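Local coordinates for protein valine-pyruvate aminotransferase (Salmonella typhimurium, PDB 3G7Q) that catalyses the pyridoxal 5'-phosphate-dependent transfer of an amino group between L-valine and pyruvate, probably yielding L-alanine and 3-methyl-2-oxobutanoate, at residues 343-354 and 368-376. Numbering follows the deposited sequence.
Sequences WLWFKDLPITTE and VPGHYFFPG. With EDO (1,2-ethanediol), chain F.
Trp-343 pushes the six-membered half of its indole into the turn that begins at Gly-370. The bond to CB does not aim at the turn; with CG anti to the backbone N (chi1 179°) the ring is carried to it. On the five-membered half, NE1 is hydrogen-bonded to the hydroxyl of Tyr-168. Beyond it, CZ2 meets Phe-374 at CE1, 3.8 Å away, with Phe-374 CZ little farther off. The outermost carbon, CH2, lies 3.5 Å from Gly-370 CA, a close approach to a residue without a side chain, and Gly-370 O sits at the indole edge. On the other side of CH2, CZ3 lies 3.7 Å from Phe-373 CD1; here the edge of the Trp-343 indole is turned to the face of the Phe-373 ring in an offset edge-to-face pair, planes at 88°. The backbone bond from Phe-373 N to Gly-370 O closes the short 3-10 turn that places Gly-370 and Phe-373 against the indole.

In this class I aminotransferase, of the fold type I PLP enzymes, strand 387-391 lies between strands 341-345 and 368-369, and no direct hydrogen bond joins the two segments; Trp-343 reaches past the strand end to the turn. Helix 353-362 starts beside strand 368-369, Thr-353 near Pro-369, and Thr-352 is its N-cap, OG1 bonding Leu-355 N.

A water molecule stitches that helix start to the turn. It donates to Thr-353 OG1, also hydrogen-bonded to Cys-387 O, and to Glu-354 OE2, and accepts from His-371 N at 2.9 Å. Glu-354 bends at chi2 (78°), so that its carboxylate crosses the His-371 side chain obliquely, OE2 nearest CB, while OE1 is hydrogen-bonded to His-385 ND1. Tyr-372 OH shares a 2.7 Å hydrogen bond with O1 of an ethanediol, also bonded to Gly-16 O.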
# COMPACT_ATOMS: atom_id res chain seq x y z
N TRP A 343 -6.97 22.87 16.90
CA TRP A 343 -6.15 23.83 16.14
C TRP A 343 -6.13 25.10 16.96
O TRP A 343 -7.19 25.76 17.17
CB TRP A 343 -6.75 24.04 14.78
CG TRP A 343 -6.10 25.00 13.85
CD1 TRP A 343 -6.53 26.24 13.50
CD2 TRP A 343 -4.94 24.75 13.04
NE1 TRP A 343 -5.71 26.78 12.56
CE2 TRP A 343 -4.72 25.89 12.25
CE3 TRP A 343 -4.05 23.68 12.92
CZ2 TRP A 343 -3.66 26.00 11.35
CZ3 TRP A 343 -3.00 23.77 12.01
CH2 TRP A 343 -2.82 24.92 11.24
N LEU A 344 -4.92 25.45 17.40
CA LEU A 344 -4.70 26.57 18.29
C LEU A 344 -4.10 27.74 17.53
O LEU A 344 -3.06 27.58 16.88
CB LEU A 344 -3.75 26.17 19.41
CG LEU A 344 -4.11 24.86 20.16
CD1 LEU A 344 -3.08 24.54 21.26
CD2 LEU A 344 -5.55 24.88 20.68
N TRP A 345 -4.75 28.90 17.64
CA TRP A 345 -4.29 30.14 17.04
C TRP A 345 -3.89 31.10 18.16
O TRP A 345 -4.75 31.61 18.86
CB TRP A 345 -5.38 30.73 16.15
CG TRP A 345 -5.09 32.09 15.59
CD1 TRP A 345 -3.86 32.66 15.35
CD2 TRP A 345 -6.06 33.03 15.10
NE1 TRP A 345 -4.02 33.92 14.81
CE2 TRP A 345 -5.36 34.17 14.65
CE3 TRP A 345 -7.46 33.03 15.02
CZ2 TRP A 345 -6.01 35.29 14.12
CZ3 TRP A 345 -8.11 34.17 14.51
CH2 TRP A 345 -7.37 35.28 14.09
N PHE A 346 -2.59 31.31 18.31
CA PHE A 346 -2.01 32.18 19.33
C PHE A 346 -2.03 33.55 18.71
O PHE A 346 -1.04 34.04 18.14
CB PHE A 346 -0.61 31.68 19.72
CG PHE A 346 -0.60 30.23 20.13
CD1 PHE A 346 -1.32 29.80 21.24
CD2 PHE A 346 0.10 29.28 19.40
CE1 PHE A 346 -1.32 28.48 21.61
CE2 PHE A 346 0.11 27.95 19.78
CZ PHE A 346 -0.60 27.55 20.88
N LYS A 347 -3.19 34.20 18.78
CA LYS A 347 -3.41 35.41 17.97
C LYS A 347 -2.39 36.50 18.27
O LYS A 347 -2.16 36.84 19.41
CB LYS A 347 -4.85 35.94 18.08
CG LYS A 347 -5.14 37.16 17.18
CD LYS A 347 -6.65 37.48 17.03
CE LYS A 347 -6.87 38.66 16.04
NZ LYS A 347 -6.28 39.91 16.57
N ASP A 348 -1.74 36.98 17.21
CA ASP A 348 -0.71 38.02 17.29
C ASP A 348 0.52 37.61 18.13
O ASP A 348 1.26 38.48 18.60
CB ASP A 348 -1.31 39.36 17.79
CG ASP A 348 -2.46 39.84 16.94
OD1 ASP A 348 -2.42 39.69 15.69
OD2 ASP A 348 -3.41 40.35 17.51
N LEU A 349 0.76 36.30 18.30
CA LEU A 349 1.95 35.83 19.01
C LEU A 349 3.15 36.58 18.44
O LEU A 349 3.31 36.69 17.22
CB LEU A 349 2.16 34.33 18.79
CG LEU A 349 3.21 33.61 19.64
CD1 LEU A 349 2.80 33.66 21.12
CD2 LEU A 349 3.38 32.14 19.18
N PRO A 350 4.02 37.15 19.31
CA PRO A 350 5.15 37.92 18.77
C PRO A 350 6.39 37.11 18.34
O PRO A 350 7.45 37.70 18.11
CB PRO A 350 5.49 38.88 19.92
CG PRO A 350 5.08 38.18 21.12
CD PRO A 350 3.98 37.21 20.77
N ILE A 351 6.25 35.79 18.27
CA ILE A 351 7.24 34.91 17.73
C ILE A 351 6.48 33.94 16.84
O ILE A 351 5.25 33.86 16.93
CB ILE A 351 8.04 34.08 18.80
CG1 ILE A 351 7.15 33.12 19.60
CG2 ILE A 351 8.87 35.04 19.72
CD1 ILE A 351 7.98 32.15 20.44
N THR A 352 7.19 33.23 15.97
CA THR A 352 6.51 32.22 15.13
C THR A 352 6.30 30.92 15.88
O THR A 352 6.99 30.61 16.85
CB THR A 352 7.32 31.90 13.88
OG1 THR A 352 8.51 31.21 14.26
CG2 THR A 352 7.66 33.16 13.09
N THR A 353 5.37 30.10 15.40
CA THR A 353 5.15 28.80 16.03
C THR A 353 6.24 27.80 15.62
O THR A 353 6.36 26.74 16.23
CB THR A 353 3.71 28.28 15.82
OG1 THR A 353 3.37 28.33 14.45
CG2 THR A 353 2.71 29.13 16.63
N GLU A 354 7.04 28.13 14.59
CA GLU A 354 8.24 27.34 14.34
C GLU A 354 9.20 27.51 15.54
O GLU A 354 9.79 26.55 16.04
CB GLU A 354 8.94 27.77 13.04
CG GLU A 354 8.21 27.33 11.75
CD GLU A 354 6.99 28.14 11.34
OE1 GLU A 354 6.74 29.28 11.79
OE2 GLU A 354 6.22 27.59 10.54
N VAL A 368 2.37 20.27 16.29
CA VAL A 368 2.75 20.53 14.89
C VAL A 368 2.64 22.00 14.53
O VAL A 368 1.60 22.61 14.72
CB VAL A 368 1.91 19.71 13.88
CG1 VAL A 368 2.55 19.81 12.49
CG2 VAL A 368 1.80 18.24 14.32
N PRO A 369 3.72 22.60 14.04
CA PRO A 369 3.58 23.98 13.59
C PRO A 369 2.57 24.09 12.45
O PRO A 369 2.56 23.28 11.53
CB PRO A 369 5.00 24.33 13.09
CG PRO A 369 5.86 23.39 13.76
CD PRO A 369 5.11 22.12 13.93
N GLY A 370 1.72 25.11 12.53
CA GLY A 370 0.64 25.29 11.57
C GLY A 370 1.01 25.60 10.14
O GLY A 370 0.28 25.27 9.21
N HIS A 371 2.17 26.20 9.93
CA HIS A 371 2.53 26.66 8.59
C HIS A 371 2.56 25.55 7.58
O HIS A 371 2.30 25.77 6.40
CB HIS A 371 3.87 27.38 8.62
CG HIS A 371 4.32 27.88 7.28
ND1 HIS A 371 3.64 28.85 6.57
CD2 HIS A 371 5.41 27.57 6.54
CE1 HIS A 371 4.27 29.10 5.44
NE2 HIS A 371 5.36 28.35 5.41
N TYR A 372 2.84 24.34 8.05
CA TYR A 372 2.96 23.21 7.18
C TYR A 372 1.65 22.75 6.54
O TYR A 372 1.70 22.00 5.57
CB TYR A 372 3.68 22.09 7.93
CG TYR A 372 5.05 22.52 8.46
CD1 TYR A 372 6.00 23.11 7.61
CD2 TYR A 372 5.40 22.33 9.79
CE1 TYR A 372 7.24 23.53 8.09
CE2 TYR A 372 6.65 22.73 10.27
CZ TYR A 372 7.57 23.33 9.43
OH TYR A 372 8.82 23.71 9.91
N PHE A 373 0.50 23.23 7.03
CA PHE A 373 -0.80 22.86 6.47
C PHE A 373 -1.37 23.83 5.43
O PHE A 373 -2.56 23.76 5.11
CB PHE A 373 -1.81 22.70 7.62
CG PHE A 373 -1.43 21.66 8.63
CD1 PHE A 373 -0.65 21.98 9.73
CD2 PHE A 373 -1.83 20.34 8.47
CE1 PHE A 373 -0.30 21.01 10.68
CE2 PHE A 373 -1.47 19.37 9.40
CZ PHE A 373 -0.70 19.72 10.51
N PHE A 374 -0.55 24.76 4.95
CA PHE A 374 -0.98 25.77 3.98
C PHE A 374 -0.11 25.82 2.73
O PHE A 374 0.26 26.90 2.29
CB PHE A 374 -0.90 27.16 4.60
CG PHE A 374 -1.83 27.39 5.74
CD1 PHE A 374 -1.41 27.18 7.04
CD2 PHE A 374 -3.08 27.94 5.52
CE1 PHE A 374 -2.24 27.43 8.08
CE2 PHE A 374 -3.92 28.20 6.58
CZ PHE A 374 -3.49 27.95 7.87
N PRO A 375 0.21 24.69 2.14
CA PRO A 375 1.07 24.85 0.95
C PRO A 375 0.33 25.45 -0.23
O PRO A 375 -0.86 25.22 -0.42
CB PRO A 375 1.46 23.41 0.62
CG PRO A 375 0.28 22.61 1.07
CD PRO A 375 -0.14 23.28 2.37
N GLY A 376 1.04 26.23 -1.03
CA GLY A 376 0.48 26.78 -2.24
C GLY A 376 -0.42 27.99 -2.13
O GLY A 376 -1.24 28.20 -3.01
C1 EDO F . 9.25 21.95 12.68
O1 EDO F . 9.47 23.36 12.50
C2 EDO F . 10.56 21.23 12.97
O2 EDO F . 11.46 21.32 11.86
O HOH W 1 3.87 27.45 11.87